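Side-chain contacts in putative oxidoreductase FAD-binding subunit (Sulfolobus tokodaii, PDB 4ZOH), which binds flavin-adenine dinucleotide and probably serves as the electron-transferring flavoprotein subunit of a molybdopterin-dependent oxidoreductase: residues 129-134 with 138-143; 177-182 with 187-192; 194-197 with 202-205; 234-239 with 270-275. One frame throughout, in Å; residues are numbered along the deposited sequence.

In the fold
Contacts 2, 3 and 4 belong to the C-terminal part of the chain and contact 1 to the FAD-binding part, its centre about 28 Å from that of contact 2. Contacts 1, 2 and 3 are antiparallel hairpins, held by backbone hydrogen bonds and only partly buried; contact 4 is a meeting of two helices through buried residues, without a polar bond. Contacts 2 and 3 share strand 189-198, and Gln177 of contact 2 packs on helix 257-276 of contact 4. Chemistry follows place: contact 1 is an edge hairpin rich in charged side chains, contact 2 brings a lysine to the flavin, contact 3 carries a bulge, and contact 4 is purely aliphatic.

Contact 1: 129-134 with 138-143; sequences KVKITS and DRVVNF
Ile132 lays its CD1 over the centre of the Arg139 guanidinium, 3.6 Å from CZ, so that a methyl covers one face of the flat cation. With CG1 anti to the carbonyl carbon (chi1 -57°), the same methyl also reaches Val141 CG2 at 3.9 Å, and Val130 CG2 meets the edge of the Phe143 ring. The NH1 and NH2 groups of Arg139 form salt bridges with Glu159 and Asp154; an alanine here would probably leave both carboxylates without their mate and uncover Ile132 CD1. Four backbone bonds join the strands, Ile132 N to Arg139 O being 2.8 Å, in an antiparallel hairpin at the edge of a five-stranded sheet, 137-142 being one of its two outermost strands within the chain. On the face of Lys131 and Val140, Thr133 OG1 donates to Asp138 OD1 at 2.8 Å, from well above the carboxylate plane. Lys131 NZ instead pairs with Glu163 on strand 160-167, which adjoins 129-134 on its other side.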
loop_
_atom_site.group_PDB
_atom_site.type_symbol
_atom_site.label_atom_id
_atom_site.label_comp_id
_atom_site.label_asym_id
_atom_site.label_seq_id
_atom_site.Cartn_x
_atom_site.Cartn_y
_atom_site.Cartn_z
ATOM N N LYS B 129 -45.298 -22.254 26.707
ATOM C CA LYS B 129 -45.450 -23.262 25.634
ATOM C C LYS B 129 -44.838 -22.818 24.288
ATOM O O LYS B 129 -44.854 -21.628 23.950
ATOM C CB LYS B 129 -46.940 -23.558 25.377
ATOM C CG LYS B 129 -47.712 -24.167 26.539
ATOM C CD LYS B 129 -49.181 -24.422 26.128
ATOM C CE LYS B 129 -50.056 -24.858 27.305
ATOM N NZ LYS B 129 -49.383 -25.914 28.117
ATOM N N VAL B 130 -44.446 -23.822 23.498
ATOM C CA VAL B 130 -43.689 -23.690 22.255
ATOM C C VAL B 130 -44.570 -24.185 21.107
ATOM O O VAL B 130 -44.929 -25.364 21.066
ATOM C CB VAL B 130 -42.365 -24.484 22.292
ATOM C CG1 VAL B 130 -41.501 -24.185 21.052
ATOM C CG2 VAL B 130 -41.570 -24.214 23.588
ATOM N N LYS B 131 -44.969 -23.267 20.215
ATOM C CA LYS B 131 -45.658 -23.659 18.998
ATOM C C LYS B 131 -44.574 -24.047 17.994
ATOM O O LYS B 131 -43.669 -23.255 17.720
ATOM C CB LYS B 131 -46.558 -22.536 18.472
ATOM C CG LYS B 131 -47.296 -22.858 17.159
ATOM C CD LYS B 131 -48.264 -21.752 16.787
ATOM C CE LYS B 131 -49.493 -21.718 17.720
ATOM N NZ LYS B 131 -50.438 -20.572 17.483
ATOM N N ILE B 132 -44.670 -25.275 17.482
ATOM C CA ILE B 132 -43.745 -25.848 16.510
ATOM C C ILE B 132 -44.473 -25.998 15.191
ATOM O O ILE B 132 -45.549 -26.591 15.162
ATOM C CB ILE B 132 -43.216 -27.213 16.984
ATOM C CG1 ILE B 132 -42.537 -27.064 18.340
ATOM C CG2 ILE B 132 -42.291 -27.823 15.938
ATOM C CD1 ILE B 132 -42.118 -28.367 19.009
ATOM N N THR B 133 -43.914 -25.456 14.105
ATOM C CA THR B 133 -44.543 -25.563 12.811
ATOM C C THR B 133 -43.838 -26.471 11.812
ATOM O O THR B 133 -42.616 -26.532 11.734
ATOM C CB THR B 133 -44.819 -24.185 12.218
ATOM O OG1 THR B 133 -45.579 -23.441 13.166
ATOM C CG2 THR B 133 -45.619 -24.287 10.937
ATOM N N SER B 134 -44.663 -27.105 10.997
ATOM C CA SER B 134 -44.307 -28.127 10.045
ATOM C C SER B 134 -45.087 -27.794 8.780
ATOM O O SER B 134 -46.005 -26.952 8.813
ATOM C CB SER B 134 -44.802 -29.442 10.641
ATOM O OG SER B 134 -44.417 -30.540 9.877
ATOM N N ASP B 138 -49.253 -27.339 12.888
ATOM C CA ASP B 138 -48.668 -26.941 14.195
ATOM C C ASP B 138 -48.810 -27.920 15.370
ATOM O O ASP B 138 -49.868 -28.483 15.565
ATOM C CB ASP B 138 -49.249 -25.596 14.616
ATOM C CG ASP B 138 -49.039 -24.511 13.575
ATOM O OD1 ASP B 138 -48.086 -24.616 12.788
ATOM O OD2 ASP B 138 -49.818 -23.527 13.547
ATOM N N ARG B 139 -47.749 -28.107 16.156
ATOM C CA ARG B 139 -47.787 -28.845 17.451
ATOM C C ARG B 139 -47.418 -27.871 18.593
ATOM O O ARG B 139 -46.375 -27.181 18.529
ATOM C CB ARG B 139 -46.774 -29.997 17.515
ATOM C CG ARG B 139 -46.168 -30.421 16.184
ATOM C CD ARG B 139 -44.728 -30.892 16.307
ATOM N NE ARG B 139 -44.413 -31.324 17.653
ATOM C CZ ARG B 139 -43.207 -31.674 18.102
ATOM N NH1 ARG B 139 -42.136 -31.661 17.318
ATOM N NH2 ARG B 139 -43.075 -32.046 19.375
ATOM N N VAL B 140 -48.248 -27.828 19.632
ATOM C CA VAL B 140 -47.980 -26.987 20.815
ATOM C C VAL B 140 -47.551 -27.947 21.906
ATOM O O VAL B 140 -48.192 -28.968 22.124
ATOM C CB VAL B 140 -49.172 -26.060 21.209
ATOM C CG1 VAL B 140 -48.784 -25.080 22.311
ATOM C CG2 VAL B 140 -49.657 -25.270 20.023
ATOM N N VAL B 141 -46.397 -27.688 22.504
ATOM C CA VAL B 141 -45.886 -28.540 23.575
ATOM C C VAL B 141 -45.535 -27.642 24.764
ATOM O O VAL B 141 -45.439 -26.423 24.625
ATOM C CB VAL B 141 -44.691 -29.416 23.137
ATOM C CG1 VAL B 141 -45.095 -30.411 22.050
ATOM C CG2 VAL B 141 -43.528 -28.545 22.687
ATOM N N ASN B 142 -45.353 -28.253 25.927
ATOM C CA ASN B 142 -44.973 -27.549 27.155
ATOM C C ASN B 142 -43.487 -27.322 27.126
ATOM O O ASN B 142 -42.736 -28.247 26.708
ATOM C CB ASN B 142 -45.304 -28.411 28.388
ATOM C CG ASN B 142 -46.786 -28.459 28.668
ATOM O OD1 ASN B 142 -47.455 -27.421 28.756
ATOM N ND2 ASN B 142 -47.315 -29.666 28.770
ATOM N N PHE B 143 -43.060 -26.132 27.590
ATOM C CA PHE B 143 -41.615 -25.827 27.568
ATOM C C PHE B 143 -40.865 -27.002 28.187
ATOM O O PHE B 143 -39.805 -27.400 27.646
ATOM C CB PHE B 143 -41.189 -24.461 28.196
ATOM C CG PHE B 143 -39.698 -24.229 28.131
ATOM C CD1 PHE B 143 -39.085 -23.844 26.920
ATOM C CD2 PHE B 143 -38.885 -24.476 29.239
ATOM C CE1 PHE B 143 -37.702 -23.704 26.838
ATOM C CE2 PHE B 143 -37.509 -24.323 29.181
ATOM C CZ PHE B 143 -36.912 -23.935 27.971
#

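Contact 2: 177-182 with 187-192; sequences QKLERR and AIVGVA. With FAD (flavin-adenine dinucleotide), chain H.
Lys178 turns CG anti to its own N (chi1 -170°) and runs fully extended past Ala187, CG and CE each 4.0 Å from Ala187 CB, which brings NZ to the flavin. There NZ donates to FAD O4 at 2.8 Å, the carbonyl oxygen on C4 of the isoalloxazine. The ammonium is also gripped by Asp118 in a salt bridge and by the backbone oxygens of Asn94 and Asp185, partners that fix its place. A methionine in its place would probably leave FAD O4 without this donor and the Asp118 carboxylate without its counter-charge. The segments form an antiparallel hairpin of the C-terminal domain, an edge of whose sheet thus reaches the cofactor held mainly by the N-terminal domain. Gln177 N donates to Val191 O at 2.7 Å, almost straight at 177°, and Ile188 N to Leu179 O at 2.8 Å, toward the loop that joins the two segments. Leu179 CD2 also touches Ile188 CG2 at 4.0 Å, while Ile188 CD1 lies 3.6 Å from Arg181 N. Next to it, the backbone oxygen of Glu180 accepts a hydrogen bond from a basic side chain of another protein chain.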
loop_
_atom_site.group_PDB
_atom_site.type_symbol
_atom_site.label_atom_id
_atom_site.label_comp_id
_atom_site.label_asym_id
_atom_site.label_seq_id
_atom_site.Cartn_x
_atom_site.Cartn_y
_atom_site.Cartn_z
ATOM N N GLN B 177 -32.510 -13.095 38.869
ATOM C CA GLN B 177 -31.168 -12.905 39.496
ATOM C C GLN B 177 -30.151 -13.666 38.638
ATOM O O GLN B 177 -30.322 -14.845 38.371
ATOM C CB GLN B 177 -31.142 -13.463 40.937
ATOM C CG GLN B 177 -32.109 -12.741 41.903
ATOM C CD GLN B 177 -31.677 -11.313 42.200
ATOM O OE1 GLN B 177 -30.487 -11.018 42.307
ATOM N NE2 GLN B 177 -32.642 -10.414 42.344
ATOM N N LYS B 178 -29.121 -12.970 38.190
ATOM C CA LYS B 178 -28.148 -13.576 37.338
ATOM C C LYS B 178 -26.810 -13.389 37.987
ATOM O O LYS B 178 -26.359 -12.278 38.156
ATOM C CB LYS B 178 -28.168 -12.916 35.960
ATOM C CG LYS B 178 -27.331 -13.663 34.936
ATOM C CD LYS B 178 -27.358 -13.020 33.564
ATOM C CE LYS B 178 -26.411 -13.787 32.639
ATOM N NZ LYS B 178 -26.641 -13.515 31.208
ATOM N N LEU B 179 -26.163 -14.485 38.321
ATOM C CA LEU B 179 -24.794 -14.382 38.837
ATOM C C LEU B 179 -23.819 -14.480 37.657
ATOM O O LEU B 179 -23.922 -15.429 36.808
ATOM C CB LEU B 179 -24.507 -15.474 39.896
ATOM C CG LEU B 179 -23.077 -15.605 40.452
ATOM C CD1 LEU B 179 -22.562 -14.371 41.147
ATOM C CD2 LEU B 179 -23.024 -16.802 41.390
ATOM N N GLU B 180 -22.872 -13.534 37.631
ATOM C CA GLU B 180 -21.904 -13.405 36.528
ATOM C C GLU B 180 -20.598 -12.766 36.991
ATOM O O GLU B 180 -20.557 -11.825 37.793
ATOM C CB GLU B 180 -22.472 -12.589 35.354
ATOM C CG GLU B 180 -22.916 -11.185 35.736
ATOM C CD GLU B 180 -23.750 -10.496 34.680
ATOM O OE1 GLU B 180 -24.434 -11.130 33.882
ATOM O OE2 GLU B 180 -23.704 -9.275 34.652
ATOM N N ARG B 181 -19.521 -13.264 36.428
ATOM C CA ARG B 181 -18.239 -12.674 36.717
ATOM C C ARG B 181 -18.095 -11.315 36.064
ATOM O O ARG B 181 -17.547 -10.400 36.685
ATOM C CB ARG B 181 -17.154 -13.612 36.250
ATOM C CG ARG B 181 -15.786 -13.193 36.763
ATOM C CD ARG B 181 -14.856 -14.405 36.685
ATOM N NE ARG B 181 -14.949 -15.069 35.370
ATOM C CZ ARG B 181 -14.149 -16.067 34.981
ATOM N NH1 ARG B 181 -13.198 -16.557 35.820
ATOM N NH2 ARG B 181 -14.311 -16.574 33.778
ATOM N N ARG B 182 -18.598 -11.175 34.831
ATOM C CA ARG B 182 -18.496 -9.920 34.103
ATOM C C ARG B 182 -19.784 -9.677 33.367
ATOM O O ARG B 182 -20.429 -10.632 32.911
ATOM C CB ARG B 182 -17.352 -9.983 33.069
ATOM C CG ARG B 182 -15.939 -9.856 33.632
ATOM C CD ARG B 182 -14.951 -9.938 32.471
ATOM N NE ARG B 182 -15.380 -11.049 31.607
ATOM C CZ ARG B 182 -15.263 -11.111 30.288
ATOM N NH1 ARG B 182 -14.614 -10.133 29.607
ATOM N NH2 ARG B 182 -15.793 -12.181 29.663
ATOM N N ALA B 187 -24.919 -16.872 32.411
ATOM C CA ALA B 187 -25.110 -17.132 33.861
ATOM C C ALA B 187 -24.177 -18.186 34.453
ATOM O O ALA B 187 -24.048 -19.248 33.870
ATOM C CB ALA B 187 -26.552 -17.542 34.117
ATOM N N ILE B 188 -23.521 -17.853 35.571
ATOM C CA ILE B 188 -22.897 -18.842 36.453
ATOM C C ILE B 188 -24.047 -19.561 37.205
ATOM O O ILE B 188 -24.074 -20.788 37.308
ATOM C CB ILE B 188 -21.948 -18.208 37.504
ATOM C CG1 ILE B 188 -20.650 -17.658 36.856
ATOM C CG2 ILE B 188 -21.608 -19.253 38.582
ATOM C CD1 ILE B 188 -19.976 -16.580 37.655
ATOM N N VAL B 189 -24.977 -18.775 37.745
ATOM C CA VAL B 189 -26.247 -19.273 38.286
ATOM C C VAL B 189 -27.358 -18.276 37.869
ATOM O O VAL B 189 -27.157 -17.072 37.944
ATOM C CB VAL B 189 -26.192 -19.395 39.830
ATOM C CG1 VAL B 189 -27.563 -19.842 40.319
ATOM C CG2 VAL B 189 -25.094 -20.390 40.293
ATOM N N GLY B 190 -28.493 -18.767 37.420
ATOM C CA GLY B 190 -29.637 -17.880 37.215
ATOM C C GLY B 190 -30.888 -18.341 37.948
ATOM O O GLY B 190 -31.256 -19.509 37.864
ATOM N N VAL B 191 -31.547 -17.404 38.650
ATOM C CA VAL B 191 -32.812 -17.709 39.359
ATOM C C VAL B 191 -33.913 -16.717 38.941
ATOM O O VAL B 191 -33.752 -15.477 39.095
ATOM C CB VAL B 191 -32.683 -17.743 40.909
ATOM C CG1 VAL B 191 -34.012 -18.232 41.552
ATOM C CG2 VAL B 191 -31.523 -18.615 41.375
ATOM N N ALA B 192 -34.967 -17.283 38.347
ATOM C CA ALA B 192 -36.137 -16.530 37.922
ATOM C C ALA B 192 -37.342 -16.769 38.826
ATOM O O ALA B 192 -37.790 -17.916 38.967
ATOM C CB ALA B 192 -36.534 -16.860 36.482
HETATM P PA FAD H . -29.223 -18.658 15.868
HETATM O O1A FAD H . -27.787 -18.574 16.262
HETATM O O2A FAD H . -29.702 -18.123 14.587
HETATM O O5B FAD H . -29.684 -20.151 15.896
HETATM C C5B FAD H . -29.324 -21.002 17.026
HETATM C C4B FAD H . -29.912 -22.498 16.769
HETATM O O4B FAD H . -31.382 -22.509 16.560
HETATM C C3B FAD H . -29.349 -23.007 15.448
HETATM O O3B FAD H . -29.072 -24.380 15.569
HETATM C C2B FAD H . -30.441 -22.707 14.395
HETATM O O2B FAD H . -30.414 -23.572 13.253
HETATM C C1B FAD H . -31.689 -22.975 15.164
HETATM N N9A FAD H . -32.848 -22.098 15.046
HETATM C C8A FAD H . -32.898 -20.768 15.073
HETATM N N7A FAD H . -34.191 -20.371 15.030
HETATM C C5A FAD H . -34.956 -21.489 14.983
HETATM C C6A FAD H . -36.347 -21.726 14.946
HETATM N N6A FAD H . -37.160 -20.673 14.969
HETATM N N1A FAD H . -36.807 -22.990 14.889
HETATM C C2A FAD H . -35.972 -24.060 14.940
HETATM N N3A FAD H . -34.650 -23.864 14.968
HETATM C C4A FAD H . -34.110 -22.592 14.996
HETATM N N1 FAD H . -27.545 -16.245 25.659
HETATM C C2 FAD H . -28.029 -16.241 26.963
HETATM O O2 FAD H . -29.033 -16.873 27.224
HETATM N N3 FAD H . -27.400 -15.536 27.944
HETATM C C4 FAD H . -26.268 -14.839 27.680
HETATM O O4 FAD H . -25.765 -14.180 28.595
HETATM C C4X FAD H . -25.743 -14.860 26.369
HETATM N N5 FAD H . -24.597 -14.147 26.095
HETATM C C5X FAD H . -24.067 -14.197 24.771
HETATM C C6 FAD H . -22.875 -13.525 24.523
HETATM C C7 FAD H . -22.336 -13.521 23.227
HETATM C C7M FAD H . -21.013 -12.748 23.028
HETATM C C8 FAD H . -22.984 -14.227 22.193
HETATM C C8M FAD H . -22.431 -14.299 20.743
HETATM C C9 FAD H . -24.162 -14.949 22.454
HETATM C C9A FAD H . -24.712 -14.915 23.739
HETATM N N10 FAD H . -25.895 -15.620 24.051
HETATM C C10 FAD H . -26.387 -15.564 25.369
HETATM C "C1'" FAD H . -26.622 -16.400 23.055
HETATM C "C2'" FAD H . -27.644 -15.528 22.302
HETATM O "O2'" FAD H . -28.745 -15.263 23.196
HETATM C "C3'" FAD H . -28.124 -16.179 20.974
HETATM O "O3'" FAD H . -28.774 -15.129 20.254
HETATM C "C4'" FAD H . -29.107 -17.321 21.174
HETATM O "O4'" FAD H . -28.517 -18.267 22.067
HETATM C "C5'" FAD H . -29.468 -18.020 19.846
HETATM O "O5'" FAD H . -30.503 -17.200 19.241
HETATM P P FAD H . -30.332 -16.688 17.760
HETATM O O1P FAD H . -31.639 -16.113 17.322
HETATM O O2P FAD H . -29.140 -15.817 17.645
HETATM O O3P FAD H . -30.134 -18.093 17.066
#

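Contact 3: 194-197 with 202-205; sequences LLKL and IEDV
Leu197 CD2 rests on Ile202 CG1 at 3.8 Å, the two side chains crossing at a slant on the face that also carries Leu195 and Val205. Leu195 CB meets Val205 CG2 at 4.0 Å. Val205 turns CG2 anti to its backbone N, which sets that methyl against Leu195 and leaves CG1 wedged between N and the carbonyl carbon (chi1 60°). On the other side of the strands Lys196 and Glu203 run alongside each other, pointing the same way: Glu203 OE2 lies 3.8 Å from both CD and CE of Lys196, along its aliphatic part, while the charged ends stay apart at 5.1 Å between Lys196 NZ and Glu203 OE2, so any attraction is at a distance.

The backbone sets these positions. Lys196 N donates to Asp204 O at 3.0 Å, and Lys196 O takes weak bonds from two successive donors, Glu203 N at 2.9 Å and strongly bent (123°), and Asp204 N at 3.3 Å. Further out, Asp204 OD2 is held by Arg206 and Tyr172, and Leu226 of helix 220-226 covers Ile202 and Val205. Leu194 packs on Phe174, Leu87 and Met126. Two residues, Glu203 and Asp204, thus stand opposite the single Lys196, and the register slips by one between Lys196 and Leu197: a classic beta bulge in an antiparallel hairpin.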
loop_
_atom_site.group_PDB
_atom_site.type_symbol
_atom_site.label_atom_id
_atom_site.label_comp_id
_atom_site.label_asym_id
_atom_site.label_seq_id
_atom_site.Cartn_x
_atom_site.Cartn_y
_atom_site.Cartn_z
ATOM N N LEU B 194 -41.372 -15.761 39.960
ATOM C CA LEU B 194 -42.699 -15.128 39.899
ATOM C C LEU B 194 -43.539 -15.503 41.131
ATOM O O LEU B 194 -43.606 -16.674 41.536
ATOM C CB LEU B 194 -43.453 -15.594 38.687
ATOM C CG LEU B 194 -43.282 -14.795 37.402
ATOM C CD1 LEU B 194 -43.659 -15.720 36.278
ATOM C CD2 LEU B 194 -44.178 -13.562 37.427
ATOM N N LEU B 195 -44.193 -14.504 41.707
ATOM C CA LEU B 195 -45.145 -14.767 42.791
ATOM C C LEU B 195 -46.219 -13.709 42.789
ATOM O O LEU B 195 -46.003 -12.545 42.323
ATOM C CB LEU B 195 -44.430 -14.804 44.160
ATOM C CG LEU B 195 -43.903 -13.478 44.747
ATOM C CD1 LEU B 195 -45.040 -12.681 45.367
ATOM C CD2 LEU B 195 -42.841 -13.683 45.825
ATOM N N LYS B 196 -47.349 -14.105 43.383
ATOM C CA LYS B 196 -48.489 -13.202 43.581
ATOM C C LYS B 196 -49.032 -13.347 45.000
ATOM O O LYS B 196 -49.197 -14.470 45.543
ATOM C CB LYS B 196 -49.569 -13.481 42.544
ATOM C CG LYS B 196 -50.783 -12.535 42.547
ATOM C CD LYS B 196 -51.875 -13.245 41.737
ATOM C CE LYS B 196 -53.123 -12.408 41.512
ATOM N NZ LYS B 196 -52.759 -11.058 41.024
ATOM N N LEU B 197 -49.302 -12.190 45.555
ATOM C CA LEU B 197 -49.754 -12.009 46.928
ATOM C C LEU B 197 -51.292 -11.913 46.954
ATOM O O LEU B 197 -51.900 -11.203 46.110
ATOM C CB LEU B 197 -49.127 -10.722 47.508
ATOM C CG LEU B 197 -47.599 -10.826 47.820
ATOM C CD1 LEU B 197 -47.170 -9.643 48.611
ATOM C CD2 LEU B 197 -47.231 -12.058 48.617
ATOM N N ILE B 202 -48.705 -15.864 50.114
ATOM C CA ILE B 202 -48.168 -16.185 48.820
ATOM C C ILE B 202 -49.157 -17.141 48.192
ATOM O O ILE B 202 -49.134 -18.341 48.432
ATOM C CB ILE B 202 -46.699 -16.698 48.919
ATOM C CG1 ILE B 202 -45.779 -15.539 49.368
ATOM C CG2 ILE B 202 -46.198 -17.240 47.597
ATOM C CD1 ILE B 202 -44.361 -15.983 49.689
ATOM N N GLU B 203 -50.025 -16.548 47.387
ATOM C CA GLU B 203 -51.046 -17.223 46.571
ATOM C C GLU B 203 -50.468 -18.139 45.442
ATOM O O GLU B 203 -50.870 -19.289 45.298
ATOM C CB GLU B 203 -52.037 -16.139 46.059
ATOM C CG GLU B 203 -52.985 -16.610 44.986
ATOM C CD GLU B 203 -54.106 -15.640 44.701
ATOM O OE1 GLU B 203 -55.207 -16.145 44.459
ATOM O OE2 GLU B 203 -53.931 -14.391 44.688
ATOM N N ASP B 204 -49.518 -17.643 44.654
ATOM C CA ASP B 204 -48.792 -18.504 43.662
ATOM C C ASP B 204 -47.301 -18.167 43.755
ATOM O O ASP B 204 -46.940 -17.037 44.104
ATOM C CB ASP B 204 -49.352 -18.223 42.279
ATOM C CG ASP B 204 -48.814 -19.162 41.169
ATOM O OD1 ASP B 204 -48.302 -20.287 41.393
ATOM O OD2 ASP B 204 -48.973 -18.751 40.006
ATOM N N VAL B 205 -46.444 -19.161 43.578
ATOM C CA VAL B 205 -45.009 -18.890 43.491
ATOM C C VAL B 205 -44.366 -19.813 42.451
ATOM O O VAL B 205 -44.741 -20.966 42.343
ATOM C CB VAL B 205 -44.305 -18.921 44.852
ATOM C CG1 VAL B 205 -44.458 -20.299 45.501
ATOM C CG2 VAL B 205 -42.842 -18.469 44.731
#

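Contact 4: 234-239 with 270-275; sequences EIIEKA and RAIITA
Two helices of the C-terminal domain, 233-243 and 257-276, meet here; helix 257-276 packs on strands 173-179 and 189-198, and helix 233-243 lies against that helix. Ile236 and Ile272 carry the contact, their side chains sliding past each other in opposite directions. Ile236 CG1 touches Ile272 CG2 at 3.8 Å, the closest approach of the two segments. With CG1 of Ile272 anti to the carbonyl carbon (chi1 -53°), its CD1 is carried on to the first helix, where it lies 4.2 Å from Ile236 O and 4.4 Å from Ala239 CB. The nearest CA atoms, of Ile236 and Ile272, are 7.2 Å apart, and the two isoleucines fill the interval.

Around this pair, Leu226 of helix 220-226 packs on Ala239, and Leu193 of strand 189-198 on Ile272. On the sheet-facing side of the second helix, Thr274 OG1 bonds back to Arg270 O at 2.9 Å from above the carbonyl plane, so that oxygen accepts from both Thr274 N and Thr274 OG1. Outside the contact, the Arg270 side chain forms a salt bridge to an acidic side chain of another protein chain. Charged groups stay on the flanks: Glu237 pairs with Lys265 of the second helix. No hydrogen bond links the two segments, so what holds them directly is the burial and fit of aliphatic carbons, without directional bonds.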
loop_
_atom_site.group_PDB
_atom_site.type_symbol
_atom_site.label_atom_id
_atom_site.label_comp_id
_atom_site.label_asym_id
_atom_site.label_seq_id
_atom_site.Cartn_x
_atom_site.Cartn_y
_atom_site.Cartn_z
ATOM N N GLU B 234 -38.230 -16.264 58.208
ATOM C CA GLU B 234 -37.903 -17.652 58.513
ATOM C C GLU B 234 -38.147 -18.558 57.351
ATOM O O GLU B 234 -37.339 -19.422 57.077
ATOM C CB GLU B 234 -38.768 -18.153 59.661
ATOM C CG GLU B 234 -38.640 -17.366 60.953
ATOM C CD GLU B 234 -37.563 -17.925 61.855
ATOM O OE1 GLU B 234 -37.163 -19.103 61.647
ATOM O OE2 GLU B 234 -37.131 -17.185 62.774
ATOM N N ILE B 235 -39.285 -18.376 56.696
ATOM C CA ILE B 235 -39.719 -19.232 55.598
ATOM C C ILE B 235 -38.939 -18.932 54.300
ATOM O O ILE B 235 -38.731 -19.822 53.487
ATOM C CB ILE B 235 -41.242 -19.090 55.320
ATOM C CG1 ILE B 235 -42.058 -18.981 56.618
ATOM C CG2 ILE B 235 -41.756 -20.270 54.512
ATOM C CD1 ILE B 235 -42.628 -17.603 56.816
ATOM N N ILE B 236 -38.562 -17.664 54.133
ATOM C CA ILE B 236 -37.749 -17.148 53.034
ATOM C C ILE B 236 -36.366 -17.858 53.098
ATOM O O ILE B 236 -35.892 -18.499 52.109
ATOM C CB ILE B 236 -37.605 -15.609 53.162
ATOM C CG1 ILE B 236 -38.838 -14.889 52.612
ATOM C CG2 ILE B 236 -36.346 -15.111 52.429
ATOM C CD1 ILE B 236 -38.902 -13.393 52.943
ATOM N N GLU B 237 -35.753 -17.763 54.280
ATOM C CA GLU B 237 -34.504 -18.435 54.609
ATOM C C GLU B 237 -34.626 -19.956 54.323
ATOM O O GLU B 237 -33.776 -20.568 53.668
ATOM C CB GLU B 237 -34.210 -18.123 56.081
ATOM C CG GLU B 237 -32.988 -18.761 56.689
ATOM C CD GLU B 237 -31.757 -18.496 55.858
ATOM O OE1 GLU B 237 -31.637 -17.371 55.288
ATOM O OE2 GLU B 237 -30.944 -19.437 55.768
ATOM N N LYS B 238 -35.746 -20.538 54.724
ATOM C CA LYS B 238 -35.956 -21.951 54.517
ATOM C C LYS B 238 -36.152 -22.282 53.035
ATOM O O LYS B 238 -35.641 -23.304 52.572
ATOM C CB LYS B 238 -37.117 -22.496 55.398
ATOM C CG LYS B 238 -37.012 -24.025 55.487
ATOM C CD LYS B 238 -37.813 -24.752 56.558
ATOM C CE LYS B 238 -37.371 -26.217 56.485
ATOM N NZ LYS B 238 -38.480 -27.206 56.609
ATOM N N ALA B 239 -36.918 -21.454 52.308
ATOM C CA ALA B 239 -37.172 -21.693 50.882
ATOM C C ALA B 239 -35.872 -21.578 50.105
ATOM O O ALA B 239 -35.577 -22.404 49.253
ATOM C CB ALA B 239 -38.161 -20.692 50.361
ATOM N N ARG B 270 -32.221 -13.501 47.197
ATOM C CA ARG B 270 -32.197 -12.151 46.535
ATOM C C ARG B 270 -33.498 -11.992 45.694
ATOM O O ARG B 270 -34.146 -10.981 45.764
ATOM C CB ARG B 270 -30.979 -12.010 45.630
ATOM C CG ARG B 270 -29.680 -11.731 46.361
ATOM C CD ARG B 270 -28.492 -11.930 45.420
ATOM N NE ARG B 270 -27.333 -11.303 46.046
ATOM C CZ ARG B 270 -26.220 -10.886 45.439
ATOM N NH1 ARG B 270 -26.047 -11.007 44.114
ATOM N NH2 ARG B 270 -25.278 -10.317 46.182
ATOM N N ALA B 271 -33.919 -13.066 45.032
ATOM C CA ALA B 271 -35.114 -13.063 44.154
ATOM C C ALA B 271 -36.422 -12.806 44.929
ATOM O O ALA B 271 -37.174 -11.864 44.581
ATOM C CB ALA B 271 -35.177 -14.351 43.375
ATOM N N ILE B 272 -36.654 -13.580 46.005
ATOM C CA ILE B 272 -37.834 -13.394 46.866
ATOM C C ILE B 272 -37.851 -11.942 47.365
ATOM O O ILE B 272 -38.818 -11.205 47.142
ATOM C CB ILE B 272 -37.823 -14.424 48.029
ATOM C CG1 ILE B 272 -37.672 -15.818 47.503
ATOM C CG2 ILE B 272 -39.097 -14.404 48.842
ATOM C CD1 ILE B 272 -37.259 -16.794 48.577
ATOM N N ILE B 273 -36.744 -11.502 47.951
ATOM C CA ILE B 273 -36.686 -10.163 48.556
ATOM C C ILE B 273 -36.828 -9.024 47.544
ATOM O O ILE B 273 -37.456 -7.985 47.837
ATOM C CB ILE B 273 -35.439 -9.955 49.444
ATOM C CG1 ILE B 273 -35.538 -10.793 50.759
ATOM C CG2 ILE B 273 -35.173 -8.474 49.758
ATOM C CD1 ILE B 273 -34.234 -10.814 51.576
ATOM N N THR B 274 -36.213 -9.199 46.376
ATOM C CA THR B 274 -36.358 -8.209 45.320
ATOM C C THR B 274 -37.810 -8.167 44.816
ATOM O O THR B 274 -38.386 -7.107 44.800
ATOM C CB THR B 274 -35.369 -8.480 44.172
ATOM O OG1 THR B 274 -34.053 -8.297 44.682
ATOM C CG2 THR B 274 -35.624 -7.501 42.955
ATOM N N ALA B 275 -38.399 -9.315 44.475
ATOM C CA ALA B 275 -39.784 -9.360 43.966
ATOM C C ALA B 275 -40.700 -8.751 45.027
ATOM O O ALA B 275 -41.463 -7.841 44.702
ATOM C CB ALA B 275 -40.211 -10.763 43.646
#